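Local atomic coordinates of monoglyceride lipase (Saccharomyces cerevisiae, PDB entry 4ZWN), a protein that hydrolyses monoacylglycerols, with a strong preference for monounsaturated ones, to free fatty acids and glycerol, and also takes part in fatty acid ethyl ester breakdown. Residues R61-L66 against S129-K134; F139-S144 against S303-E308; D261-I266 against K321-K326; K295-A300 against F317-Q322. The protein carries 2 engineered substitutions. All coordinates share one frame; numbering follows the deposited sequence.

Contact 1 of 4, residues R61-L66 against S129-K134; sequences RGRVLL and SECKAK
Arg-63 meets Glu-130, Cys-131 and Lys-134, and it is the one residue of 61-66 that bridges to the end of helix 113-134. The backbone of Gly-62 pairs with that of Glu-90 on strand 89-94. At Arg-63 the side chain turns toward the helix, with CG anti to the backbone N (chi1 -176°), and its long arm carries charge from the sheet to the helix. Partway out, the thiol of Cys-131 lies over one face of the guanidinium, off toward the rim, with SG of Cys-131 3.5 Å from NE of Arg-63. Farther on, NH1 of Arg-63 donates to OE1 of Glu-130 at 2.9 Å. The hydrogen bond of this salt bridge is nearly straight (172° at the hydrogen) and lies close to the guanidinium plane, although the carboxylate is turned so that its oxygen is met from above its own plane; the two planes are 76° apart. NZ of Lys-134 stands at the guanidinium edge, 3.7 Å from NH2 of Arg-63. Beyond Arg-63, Val-64 and Leu-66 pack on Trp-141 of the neighbouring strand. The setting is a beta-alpha-beta crossover of the alpha/beta hydrolase sheet: helix 113-134 joins strands 89-94 and 138-143, and its last turns, 129-134, run nearly antiparallel to 62-66 of the strand lying between them. Glu-90 explains the closeness of the two cations, since its carboxylate forms salt bridges with both Arg-63 NE and Lys-134 NZ. Glu-130 and Asn-127 at NH1 and Glu-90 at NE hold the guanidinium, which probably stays charged although buried and is unlikely to turn freely.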
loop_
_atom_site.group_PDB
_atom_site.type_symbol
_atom_site.label_atom_id
_atom_site.label_comp_id
_atom_site.label_asym_id
_atom_site.label_seq_id
_atom_site.Cartn_x
_atom_site.Cartn_y
_atom_site.Cartn_z
ATOM N N ARG A 61 14.045 -9.092 -12.893
ATOM C CA ARG A 61 14.925 -8.047 -12.382
ATOM C C ARG A 61 14.762 -7.904 -10.875
ATOM O O ARG A 61 15.708 -7.561 -10.168
ATOM C CB ARG A 61 14.640 -6.714 -13.067
ATOM C CG ARG A 61 14.917 -6.708 -14.554
ATOM C CD ARG A 61 14.700 -5.320 -15.114
ATOM N NE ARG A 61 15.558 -4.346 -14.449
ATOM C CZ ARG A 61 16.698 -3.889 -14.957
ATOM N NH1 ARG A 61 17.113 -4.312 -16.142
ATOM N NH2 ARG A 61 17.419 -3.004 -14.283
ATOM N N GLY A 62 13.550 -8.167 -10.394
ATOM C CA GLY A 62 13.245 -8.078 -8.978
ATOM C C GLY A 62 11.797 -8.404 -8.655
ATOM O O GLY A 62 10.957 -8.534 -9.550
ATOM N N ARG A 63 11.502 -8.544 -7.367
ATOM C CA ARG A 63 10.132 -8.780 -6.919
ATOM C C ARG A 63 9.644 -7.629 -6.041
ATOM O O ARG A 63 10.394 -7.112 -5.211
ATOM C CB ARG A 63 10.030 -10.103 -6.156
ATOM C CG ARG A 63 8.610 -10.465 -5.737
ATOM C CD ARG A 63 8.564 -11.767 -4.958
ATOM N NE ARG A 63 9.068 -12.891 -5.740
ATOM C CZ ARG A 63 8.947 -14.165 -5.379
ATOM N NH1 ARG A 63 8.331 -14.477 -4.247
ATOM N NH2 ARG A 63 9.437 -15.127 -6.151
ATOM N N VAL A 64 8.389 -7.228 -6.227
ATOM C CA VAL A 64 7.810 -6.165 -5.411
ATOM C C VAL A 64 6.686 -6.687 -4.516
ATOM O O VAL A 64 5.716 -7.273 -4.996
ATOM C CB VAL A 64 7.257 -5.012 -6.276
ATOM C CG1 VAL A 64 6.954 -3.809 -5.404
ATOM C CG2 VAL A 64 8.248 -4.631 -7.366
ATOM N N LEU A 65 6.833 -6.469 -3.213
ATOM C CA LEU A 65 5.811 -6.820 -2.234
ATOM C C LEU A 65 4.802 -5.676 -2.107
ATOM O O LEU A 65 5.162 -4.560 -1.732
ATOM C CB LEU A 65 6.453 -7.119 -0.876
ATOM C CG LEU A 65 5.804 -8.131 0.077
ATOM C CD1 LEU A 65 6.569 -8.174 1.391
ATOM C CD2 LEU A 65 4.335 -7.837 0.328
ATOM N N LEU A 66 3.538 -5.954 -2.404
ATOM C CA LEU A 66 2.522 -4.908 -2.375
ATOM C C LEU A 66 1.684 -4.948 -1.098
ATOM O O LEU A 66 1.043 -5.953 -0.789
ATOM C CB LEU A 66 1.614 -5.018 -3.601
ATOM C CG LEU A 66 2.305 -5.102 -4.966
ATOM C CD1 LEU A 66 1.292 -4.970 -6.084
ATOM C CD2 LEU A 66 3.382 -4.044 -5.108
ATOM N N SER A 129 12.816 -15.718 1.200
ATOM C CA SER A 129 13.282 -17.084 1.010
ATOM C C SER A 129 13.221 -17.481 -0.458
ATOM O O SER A 129 14.131 -18.129 -0.976
ATOM C CB SER A 129 12.453 -18.051 1.856
ATOM O OG SER A 129 12.879 -19.388 1.665
ATOM N N GLU A 130 12.142 -17.083 -1.125
ATOM C CA GLU A 130 11.942 -17.418 -2.529
ATOM C C GLU A 130 12.838 -16.596 -3.450
ATOM O O GLU A 130 13.230 -17.061 -4.518
ATOM C CB GLU A 130 10.478 -17.223 -2.915
ATOM C CG GLU A 130 9.529 -18.149 -2.184
ATOM C CD GLU A 130 8.098 -17.997 -2.649
ATOM O OE1 GLU A 130 7.870 -17.265 -3.637
ATOM O OE2 GLU A 130 7.204 -18.611 -2.027
ATOM N N CYS A 131 13.156 -15.375 -3.032
ATOM C CA CYS A 131 14.028 -14.505 -3.813
ATOM C C CYS A 131 15.494 -14.837 -3.565
ATOM O O CYS A 131 16.360 -14.499 -4.370
ATOM C CB CYS A 131 13.761 -13.035 -3.485
ATOM S SG CYS A 131 12.183 -12.413 -4.112
ATOM N N LYS A 132 15.757 -15.496 -2.440
ATOM C CA LYS A 132 17.103 -15.923 -2.069
ATOM C C LYS A 132 17.689 -16.857 -3.116
ATOM O O LYS A 132 18.831 -16.688 -3.548
ATOM C CB LYS A 132 17.077 -16.617 -0.702
ATOM C CG LYS A 132 18.364 -17.333 -0.320
ATOM C CD LYS A 132 18.966 -16.729 0.940
ATOM C CE LYS A 132 19.973 -17.670 1.586
ATOM N NZ LYS A 132 21.143 -17.941 0.707
ATOM N N ALA A 133 16.889 -17.836 -3.521
ATOM C CA ALA A 133 17.314 -18.842 -4.482
ATOM C C ALA A 133 17.560 -18.243 -5.865
ATOM O O ALA A 133 18.524 -18.602 -6.542
ATOM C CB ALA A 133 16.281 -19.952 -4.562
ATOM N N LYS A 134 16.690 -17.326 -6.276
ATOM C CA LYS A 134 16.799 -16.699 -7.593
ATOM C C LYS A 134 17.840 -15.582 -7.623
ATOM O O LYS A 134 18.226 -15.114 -8.695
ATOM C CB LYS A 134 15.445 -16.138 -8.031
ATOM C CG LYS A 134 14.339 -17.173 -8.164
ATOM C CD LYS A 134 13.018 -16.511 -8.532
ATOM C CE LYS A 134 11.942 -17.543 -8.812
ATOM N NZ LYS A 134 10.652 -16.901 -9.172
#

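Contact 2 of 4, residues F139-S144 against S303-E308; sequences FMWGHS and SIFSLE
Trp-141 and His-143 both hold CG anti to the backbone N (chi1 175° and 172°), which sends two alternate side chains of one strand toward the loop carrying Ser-303 and Phe-305. The indole arrives edge first. Its NE1 sits over the centre of the Phe-305 ring, 3.7 Å from CD2 of Phe-305, and the planes stand at 87°, a T-shaped pair whose centroids, taken from the five-membered ring of Trp-141, are 4.8 Å apart. The same indole edge continues to the root of the phenyl group, where CZ2 of Trp-141 touches CB of Phe-305 at 3.7 Å. An N-H edge presented to an aromatic face in this way gives a buried polar group an electron-rich neighbour. The strand ends in the GXSXG motif, here Gly-142 to Gly-146, and its geometry is that of the nucleophile elbow of alpha/beta hydrolases: Ser-144, the probable nucleophile, has a positive phi in the tight turn between strand and helix. The opposing loop follows His-302, the probable triad histidine, so the contact joins the strand that leads to the nucleophile with the loop that follows the histidine. OG of Ser-303 lies oblique to the His-143 ring, 3.6 Å from NE2 of His-143, while CE1 of His-143 rests 3.8 Å from CA of the same serine. The polar partner of the His-143 ring is Ser-169, bonded to ND1, and the ring also meets that of His-302. Within the loop, the backbone N of Leu-307 bonds to O of Ser-303 at 3.1 Å. Met-320 of helix 310-326 touches both Trp-141 and Phe-305.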
loop_
_atom_site.group_PDB
_atom_site.type_symbol
_atom_site.label_atom_id
_atom_site.label_comp_id
_atom_site.label_asym_id
_atom_site.label_seq_id
_atom_site.Cartn_x
_atom_site.Cartn_y
_atom_site.Cartn_z
ATOM N N PHE A 139 11.602 -5.603 -3.216
ATOM C CA PHE A 139 11.184 -4.235 -2.934
ATOM C C PHE A 139 9.840 -4.223 -2.217
ATOM O O PHE A 139 9.065 -5.174 -2.323
ATOM C CB PHE A 139 11.104 -3.418 -4.228
ATOM C CG PHE A 139 12.433 -3.215 -4.903
ATOM C CD1 PHE A 139 12.911 -4.139 -5.819
ATOM C CD2 PHE A 139 13.202 -2.099 -4.623
ATOM C CE1 PHE A 139 14.133 -3.955 -6.440
ATOM C CE2 PHE A 139 14.425 -1.909 -5.240
ATOM C CZ PHE A 139 14.890 -2.838 -6.151
ATOM N N MET A 140 9.570 -3.145 -1.486
ATOM C CA MET A 140 8.328 -3.027 -0.732
ATOM C C MET A 140 7.520 -1.808 -1.177
ATOM O O MET A 140 8.033 -0.691 -1.228
ATOM C CB MET A 140 8.621 -2.958 0.771
ATOM C CG MET A 140 7.379 -2.842 1.648
ATOM S SD MET A 140 7.744 -2.960 3.412
ATOM C CE MET A 140 8.293 -4.659 3.534
ATOM N N TRP A 141 6.252 -2.043 -1.497
ATOM C CA TRP A 141 5.350 -1.010 -1.995
ATOM C C TRP A 141 4.091 -0.973 -1.142
ATOM O O TRP A 141 3.601 -2.012 -0.707
ATOM C CB TRP A 141 4.999 -1.280 -3.460
ATOM C CG TRP A 141 3.982 -0.356 -4.077
ATOM C CD1 TRP A 141 4.238 0.739 -4.850
ATOM C CD2 TRP A 141 2.553 -0.469 -4.005
ATOM N NE1 TRP A 141 3.061 1.321 -5.254
ATOM C CE2 TRP A 141 2.011 0.600 -4.749
ATOM C CE3 TRP A 141 1.679 -1.366 -3.379
ATOM C CZ2 TRP A 141 0.636 0.797 -4.885
ATOM C CZ3 TRP A 141 0.312 -1.168 -3.515
ATOM C CH2 TRP A 141 -0.195 -0.095 -4.262
ATOM N N GLY A 142 3.567 0.222 -0.901
ATOM C CA GLY A 142 2.357 0.363 -0.115
ATOM C C GLY A 142 1.547 1.576 -0.521
ATOM O O GLY A 142 2.108 2.622 -0.848
ATOM N N HIS A 143 0.224 1.437 -0.509
ATOM C CA HIS A 143 -0.654 2.558 -0.818
ATOM C C HIS A 143 -1.466 2.988 0.398
ATOM O O HIS A 143 -2.019 2.153 1.112
ATOM C CB HIS A 143 -1.599 2.212 -1.966
ATOM C CG HIS A 143 -2.654 3.249 -2.197
ATOM N ND1 HIS A 143 -2.366 4.508 -2.676
ATOM C CD2 HIS A 143 -3.992 3.222 -1.987
ATOM C CE1 HIS A 143 -3.482 5.209 -2.765
ATOM N NE2 HIS A 143 -4.483 4.451 -2.351
ATOM N N SER A 144 -1.538 4.299 0.614
ATOM C CA SER A 144 -2.309 4.889 1.723
ATOM C C SER A 144 -1.925 4.182 3.022
ATOM O O SER A 144 -0.782 4.283 3.473
ATOM C CB SER A 144 -3.806 4.749 1.438
ATOM O OG SER A 144 -4.557 5.584 2.302
ATOM N N SER A 303 -5.823 7.310 -5.464
ATOM C CA SER A 303 -5.418 5.967 -5.891
ATOM C C SER A 303 -4.735 6.042 -7.254
ATOM O O SER A 303 -5.310 5.639 -8.266
ATOM C CB SER A 303 -6.611 5.010 -5.966
ATOM O OG SER A 303 -7.193 4.816 -4.689
ATOM N N ILE A 304 -3.502 6.539 -7.273
ATOM C CA ILE A 304 -2.794 6.801 -8.525
ATOM C C ILE A 304 -2.259 5.538 -9.199
ATOM O O ILE A 304 -2.024 5.524 -10.407
ATOM C CB ILE A 304 -1.619 7.773 -8.298
ATOM C CG1 ILE A 304 -0.659 7.219 -7.242
ATOM C CG2 ILE A 304 -2.136 9.142 -7.888
ATOM C CD1 ILE A 304 0.548 8.102 -6.984
ATOM N N PHE A 305 -2.071 4.479 -8.420
ATOM C CA PHE A 305 -1.496 3.241 -8.934
ATOM C C PHE A 305 -2.543 2.199 -9.304
ATOM O O PHE A 305 -2.197 1.108 -9.758
ATOM C CB PHE A 305 -0.541 2.626 -7.907
ATOM C CG PHE A 305 0.864 3.135 -7.996
ATOM C CD1 PHE A 305 1.714 2.678 -8.988
ATOM C CD2 PHE A 305 1.345 4.048 -7.072
ATOM C CE1 PHE A 305 3.014 3.137 -9.070
ATOM C CE2 PHE A 305 2.644 4.506 -7.146
ATOM C CZ PHE A 305 3.480 4.046 -8.147
ATOM N N SER A 306 -3.817 2.514 -9.100
ATOM C CA SER A 306 -4.844 1.490 -9.249
ATOM C C SER A 306 -6.118 1.972 -9.936
ATOM O O SER A 306 -6.618 1.309 -10.846
ATOM C CB SER A 306 -5.196 0.911 -7.878
ATOM O OG SER A 306 -5.701 1.917 -7.017
ATOM N N LEU A 307 -6.641 3.116 -9.507
ATOM C CA LEU A 307 -7.978 3.521 -9.927
ATOM C C LEU A 307 -8.027 4.835 -10.710
ATOM O O LEU A 307 -9.102 5.302 -11.073
ATOM C CB LEU A 307 -8.888 3.614 -8.698
ATOM C CG LEU A 307 -9.002 2.303 -7.911
ATOM C CD1 LEU A 307 -9.792 2.490 -6.625
ATOM C CD2 LEU A 307 -9.619 1.203 -8.776
ATOM N N GLU A 308 -6.869 5.424 -10.984
ATOM C CA GLU A 308 -6.835 6.689 -11.714
ATOM C C GLU A 308 -6.890 6.498 -13.227
ATOM O O GLU A 308 -6.962 5.373 -13.722
ATOM C CB GLU A 308 -5.586 7.491 -11.339
ATOM C CG GLU A 308 -5.812 8.505 -10.227
ATOM C CD GLU A 308 -6.704 9.664 -10.655
ATOM O OE1 GLU A 308 -6.979 9.799 -11.866
ATOM O OE2 GLU A 308 -7.126 10.445 -9.778
#

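Contact 3 of 4, residues D261-I266 against K321-K326; sequences DKPVII and KQWLDK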
loop_
_atom_site.group_PDB
_atom_site.type_symbol
_atom_site.label_atom_id
_atom_site.label_comp_id
_atom_site.label_asym_id
_atom_site.label_seq_id
_atom_site.Cartn_x
_atom_site.Cartn_y
_atom_site.Cartn_z
ATOM N N ASP A 261 20.604 4.504 4.498
ATOM C CA ASP A 261 20.866 4.704 3.074
ATOM C C ASP A 261 20.078 3.766 2.155
ATOM O O ASP A 261 20.542 3.418 1.069
ATOM C CB ASP A 261 22.366 4.557 2.792
ATOM C CG ASP A 261 23.202 5.615 3.499
ATOM O OD1 ASP A 261 22.768 6.786 3.542
ATOM O OD2 ASP A 261 24.291 5.271 4.011
ATOM N N LYS A 262 18.891 3.355 2.585
ATOM C CA LYS A 262 18.014 2.584 1.711
ATOM C C LYS A 262 17.231 3.531 0.812
ATOM O O LYS A 262 16.696 4.537 1.283
ATOM C CB LYS A 262 17.061 1.705 2.520
ATOM C CG LYS A 262 17.728 0.512 3.179
ATOM C CD LYS A 262 18.218 -0.488 2.148
ATOM C CE LYS A 262 18.819 -1.705 2.822
ATOM N NZ LYS A 262 19.253 -2.722 1.832
ATOM N N PRO A 263 17.172 3.222 -0.491
ATOM C CA PRO A 263 16.458 4.076 -1.446
ATOM C C PRO A 263 14.969 4.215 -1.128
ATOM O O PRO A 263 14.280 3.219 -0.904
ATOM C CB PRO A 263 16.673 3.369 -2.792
ATOM C CG PRO A 263 17.113 1.994 -2.455
ATOM C CD PRO A 263 17.828 2.081 -1.148
ATOM N N VAL A 264 14.495 5.457 -1.092
ATOM C CA VAL A 264 13.087 5.752 -0.851
ATOM C C VAL A 264 12.518 6.587 -1.976
ATOM O O VAL A 264 13.190 7.483 -2.492
ATOM C CB VAL A 264 12.861 6.536 0.461
ATOM C CG1 VAL A 264 11.739 5.898 1.271
ATOM C CG2 VAL A 264 14.144 6.654 1.256
ATOM N N ILE A 265 11.281 6.309 -2.357
ATOM C CA ILE A 265 10.583 7.212 -3.246
ATOM C C ILE A 265 9.101 7.219 -2.884
ATOM O O ILE A 265 8.484 6.173 -2.670
ATOM C CB ILE A 265 10.785 6.845 -4.735
ATOM C CG1 ILE A 265 10.197 7.918 -5.662
ATOM C CG2 ILE A 265 10.242 5.457 -5.069
ATOM C CD1 ILE A 265 10.734 7.877 -7.085
ATOM N N ILE A 266 8.545 8.417 -2.757
ATOM C CA ILE A 266 7.123 8.557 -2.487
ATOM C C ILE A 266 6.426 9.165 -3.692
ATOM O O ILE A 266 6.901 10.180 -4.249
ATOM C CB ILE A 266 6.851 9.410 -1.230
ATOM C CG1 ILE A 266 7.313 8.666 0.040
ATOM C CG2 ILE A 266 5.368 9.736 -1.126
ATOM C CD1 ILE A 266 7.165 9.455 1.340
ATOM N N LYS A 321 8.709 2.271 -12.548
ATOM C CA LYS A 321 9.428 1.309 -13.376
ATOM C C LYS A 321 10.880 1.753 -13.588
ATOM O O LYS A 321 11.809 0.965 -13.403
ATOM C CB LYS A 321 8.709 1.129 -14.721
ATOM C CG LYS A 321 9.213 -0.030 -15.572
ATOM C CD LYS A 321 10.094 0.467 -16.704
ATOM C CE LYS A 321 10.562 -0.666 -17.597
ATOM N NZ LYS A 321 11.509 -0.159 -18.627
ATOM N N GLN A 322 11.069 3.017 -13.953
ATOM C CA GLN A 322 12.409 3.554 -14.171
ATOM C C GLN A 322 13.208 3.565 -12.877
ATOM O O GLN A 322 14.417 3.327 -12.878
ATOM C CB GLN A 322 12.341 4.967 -14.756
ATOM C CG GLN A 322 11.851 5.017 -16.193
ATOM C CD GLN A 322 11.631 6.434 -16.682
ATOM O OE1 GLN A 322 11.798 7.396 -15.931
ATOM N NE2 GLN A 322 11.252 6.569 -17.948
ATOM N N TRP A 323 12.520 3.840 -11.774
ATOM C CA TRP A 323 13.151 3.864 -10.463
ATOM C C TRP A 323 13.642 2.473 -10.078
ATOM O O TRP A 323 14.739 2.320 -9.540
ATOM C CB TRP A 323 12.177 4.396 -9.412
ATOM C CG TRP A 323 12.797 4.616 -8.073
ATOM C CD1 TRP A 323 13.479 5.721 -7.658
ATOM C CD2 TRP A 323 12.788 3.710 -6.966
ATOM N NE1 TRP A 323 13.899 5.558 -6.361
ATOM C CE2 TRP A 323 13.487 4.330 -5.913
ATOM C CE3 TRP A 323 12.254 2.435 -6.764
ATOM C CZ2 TRP A 323 13.668 3.720 -4.676
ATOM C CZ3 TRP A 323 12.435 1.828 -5.534
ATOM C CH2 TRP A 323 13.136 2.472 -4.505
ATOM N N LEU A 324 12.821 1.464 -10.361
ATOM C CA LEU A 324 13.179 0.073 -10.095
ATOM C C LEU A 324 14.366 -0.373 -10.938
ATOM O O LEU A 324 15.285 -1.022 -10.437
ATOM C CB LEU A 324 11.987 -0.849 -10.360
ATOM C CG LEU A 324 10.816 -0.781 -9.383
ATOM C CD1 LEU A 324 9.650 -1.602 -9.904
ATOM C CD2 LEU A 324 11.246 -1.265 -8.008
ATOM N N ASP A 325 14.330 -0.035 -12.225
ATOM C CA ASP A 325 15.418 -0.369 -13.136
ATOM C C ASP A 325 16.728 0.213 -12.632
ATOM O O ASP A 325 17.758 -0.460 -12.640
ATOM C CB ASP A 325 15.125 0.144 -14.550
ATOM C CG ASP A 325 14.002 -0.617 -15.226
ATOM O OD1 ASP A 325 13.675 -1.735 -14.772
ATOM O OD2 ASP A 325 13.449 -0.099 -16.218
ATOM N N LYS A 326 16.674 1.462 -12.181
ATOM C CA LYS A 326 17.854 2.147 -11.669
ATOM C C LYS A 326 18.479 1.401 -10.488
ATOM O O LYS A 326 19.699 1.412 -10.315
ATOM C CB LYS A 326 17.496 3.578 -11.263
ATOM C CG LYS A 326 18.685 4.420 -10.846
ATOM C CD LYS A 326 18.253 5.810 -10.415
ATOM C CE LYS A 326 19.456 6.675 -10.090
ATOM N NZ LYS A 326 20.364 5.990 -9.125
HETATM O O HOH W 1 14.992 7.010 -4.344
#
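Ile-265 lays its CG2 methyl over one face of the Trp-323 indole, a CH-pi contact 3.7 Å from the centroid of the five-membered ring and only 17° off its normal. Trp-323 keeps CG anti to the backbone N (chi1 -173°), which swings the ring away from the helix and onto the strand. Ile-265 likewise sets its CG1 branch anti to N (chi1 -172°), leaving CG2 between N and the carbonyl carbon; both branches can then reach the indole, CD1 of Ile-265 lying 3.5 Å from CD1 of Trp-323. The benzo end meets Pro-263, whose CB is 3.6 Å from CZ2 of Trp-323. In the plane of the ring a water accepts from NE1 of Trp-323 at 2.7 Å and joins it to the O of Val-264. Replacing Trp-323 with an alanine would probably open a gap over Ile-265 and Pro-263 and leave that water without its indole partner. Ile-167 of strand 165-169 also touches Trp-323, so the indole spans two adjacent strands from one side of the sheet, while Ile-266 packs against helix 277-286.

Contact 4 of 4, residues K295-A300 against F317-Q322; sequences KLYPGA and FNDMKQ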
loop_
_atom_site.group_PDB
_atom_site.type_symbol
_atom_site.label_atom_id
_atom_site.label_comp_id
_atom_site.label_asym_id
_atom_site.label_seq_id
_atom_site.Cartn_x
_atom_site.Cartn_y
_atom_site.Cartn_z
ATOM N N LYS A 295 7.781 12.515 -5.532
ATOM C CA LYS A 295 7.180 12.932 -6.791
ATOM C C LYS A 295 5.710 13.286 -6.591
ATOM O O LYS A 295 4.922 12.480 -6.093
ATOM C CB LYS A 295 7.322 11.841 -7.857
ATOM C CG LYS A 295 8.716 11.726 -8.457
ATOM C CD LYS A 295 8.737 10.757 -9.635
ATOM C CE LYS A 295 10.131 10.633 -10.235
ATOM N NZ LYS A 295 10.648 11.951 -10.699
ATOM N N LEU A 296 5.353 14.508 -6.969
ATOM C CA LEU A 296 3.973 14.962 -6.905
ATOM C C LEU A 296 3.403 15.008 -8.312
ATOM O O LEU A 296 4.078 15.450 -9.244
ATOM C CB LEU A 296 3.883 16.336 -6.236
ATOM C CG LEU A 296 4.307 16.384 -4.768
ATOM C CD1 LEU A 296 4.279 17.808 -4.240
ATOM C CD2 LEU A 296 3.408 15.488 -3.934
ATOM N N TYR A 297 2.164 14.553 -8.472
ATOM C CA TYR A 297 1.573 14.458 -9.803
ATOM C C TYR A 297 0.355 15.362 -9.963
ATOM O O TYR A 297 -0.680 15.137 -9.337
ATOM C CB TYR A 297 1.202 13.007 -10.110
ATOM C CG TYR A 297 2.402 12.092 -10.172
ATOM C CD1 TYR A 297 3.046 11.841 -11.376
ATOM C CD2 TYR A 297 2.900 11.488 -9.025
ATOM C CE1 TYR A 297 4.147 11.008 -11.439
ATOM C CE2 TYR A 297 4.001 10.655 -9.076
ATOM C CZ TYR A 297 4.621 10.419 -10.287
ATOM O OH TYR A 297 5.716 9.591 -10.346
ATOM N N PRO A 298 0.481 16.346 -10.824
ATOM C CA PRO A 298 -0.589 17.293 -11.085
ATOM C C PRO A 298 -1.773 16.653 -11.741
ATOM O O PRO A 298 -1.625 15.878 -12.639
ATOM C CB PRO A 298 0.060 18.268 -12.035
ATOM C CG PRO A 298 1.485 18.181 -11.718
ATOM C CD PRO A 298 1.731 16.757 -11.446
ATOM N N GLY A 299 -2.956 16.980 -11.263
ATOM C CA GLY A 299 -4.172 16.415 -11.775
ATOM C C GLY A 299 -4.495 15.067 -11.219
ATOM O O GLY A 299 -5.494 14.490 -11.528
ATOM N N ALA A 300 -3.634 14.538 -10.386
ATOM C CA ALA A 300 -3.884 13.229 -9.850
ATOM C C ALA A 300 -4.441 13.297 -8.459
ATOM O O ALA A 300 -4.360 14.276 -7.816
ATOM C CB ALA A 300 -2.653 12.373 -9.919
ATOM N N PHE A 317 3.318 5.002 -13.093
ATOM C CA PHE A 317 3.968 3.696 -13.173
ATOM C C PHE A 317 5.332 3.758 -13.853
ATOM O O PHE A 317 6.260 3.050 -13.457
ATOM C CB PHE A 317 3.089 2.685 -13.911
ATOM C CG PHE A 317 3.795 1.393 -14.213
ATOM C CD1 PHE A 317 4.011 0.460 -13.213
ATOM C CD2 PHE A 317 4.263 1.121 -15.489
ATOM C CE1 PHE A 317 4.670 -0.727 -13.484
ATOM C CE2 PHE A 317 4.925 -0.061 -15.763
ATOM C CZ PHE A 317 5.129 -0.986 -14.759
ATOM N N ASN A 318 5.451 4.587 -14.886
ATOM C CA ASN A 318 6.721 4.722 -15.588
ATOM C C ASN A 318 7.818 5.245 -14.675
ATOM O O ASN A 318 8.974 4.834 -14.788
ATOM C CB ASN A 318 6.579 5.636 -16.806
ATOM C CG ASN A 318 5.866 4.959 -17.955
ATOM O OD1 ASN A 318 5.747 3.732 -17.988
ATOM N ND2 ASN A 318 5.390 5.754 -18.908
ATOM N N ASP A 319 7.461 6.145 -13.767
ATOM C CA ASP A 319 8.439 6.664 -12.823
ATOM C C ASP A 319 8.881 5.558 -11.873
ATOM O O ASP A 319 10.060 5.453 -11.534
ATOM C CB ASP A 319 7.874 7.856 -12.048
ATOM C CG ASP A 319 7.786 9.112 -12.895
ATOM O OD1 ASP A 319 8.449 9.161 -13.954
ATOM O OD2 ASP A 319 7.060 10.051 -12.504
ATOM N N MET A 320 7.935 4.723 -11.459
ATOM C CA MET A 320 8.246 3.604 -10.578
ATOM C C MET A 320 9.087 2.559 -11.305
ATOM O O MET A 320 10.055 2.032 -10.754
ATOM C CB MET A 320 6.961 2.972 -10.041
ATOM C CG MET A 320 7.187 1.687 -9.264
ATOM S SD MET A 320 5.679 1.071 -8.496
ATOM C CE MET A 320 6.229 -0.532 -7.910
ATOM N N LYS A 321 8.709 2.271 -12.548
ATOM C CA LYS A 321 9.428 1.309 -13.376
ATOM C C LYS A 321 10.880 1.753 -13.588
ATOM O O LYS A 321 11.809 0.965 -13.403
ATOM C CB LYS A 321 8.709 1.129 -14.721
ATOM C CG LYS A 321 9.213 -0.030 -15.572
ATOM C CD LYS A 321 10.094 0.467 -16.704
ATOM C CE LYS A 321 10.562 -0.666 -17.597
ATOM N NZ LYS A 321 11.509 -0.159 -18.627
ATOM N N GLN A 322 11.069 3.017 -13.953
ATOM C CA GLN A 322 12.409 3.554 -14.171
ATOM C C GLN A 322 13.208 3.565 -12.877
ATOM O O GLN A 322 14.417 3.327 -12.878
ATOM C CB GLN A 322 12.341 4.967 -14.756
ATOM C CG GLN A 322 11.851 5.017 -16.193
ATOM C CD GLN A 322 11.631 6.434 -16.682
ATOM O OE1 GLN A 322 11.798 7.396 -15.931
ATOM N NE2 GLN A 322 11.252 6.569 -17.948
#
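Asp-319 is the hub of this contact, receiving Tyr-297 and Lys-295 from strand 292-297. That strand forms one edge of the central alpha/beta hydrolase sheet, and helix 310-326 packs beside it. The phenol and the carboxylate come from opposite directions: OH of Tyr-297 donates to OD2 of Asp-319 at 2.6 Å, and OD2 accepts with its anti lone pair, the one away from the other oxygen. Ring and carboxylate planes are 32° apart, and the oxygen lies at the ring edge. CG anti to the carbonyl carbon (chi1 -64°) points the ring toward the helix, and Tyr-297 is also the first residue of a type II turn that ends at Ala-300. A phenylalanine in place of Tyr-297 would lack the hydroxyl, and OD2 of Asp-319 would probably lose its phenol donor, leaving the carboxylate freer to turn. Lys-295 runs obliquely across the aspartate with its aliphatic part. The chain bends at its last torsion (chi4 -58°), and NZ pairs with Glu-293; NZ of Lys-295 stays 4.4 Å from OD2 of Asp-319, too far for direct pairing, though the positive charge may still favour an ionised carboxylate. The lysine's nearest atom is instead a methylene, CD of Lys-295, 3.4 Å from OD2 of Asp-319.

All four contacts belong to the one central sheet of the alpha/beta hydrolase fold, taking in strands 62-67, 138-143, 264-269 and 292-297. The centre of contact 1 lies about 16 Å from that of contact 3 and about 24 Å from that of contact 4; along the chain it closes before the others open. Contact 2 crosses both contact 3 and contact 4, whereas contacts 3 and 4, with centres about 12 Å apart, end on the same helix 310-326 and share Lys-321 and Gln-322. Neighbouring strands tie contact 1 to contact 2 and contact 3 to contact 4 by backbone bonds. The C-terminal helix is thus anchored across several strands, next to the loop that follows the probable catalytic histidine.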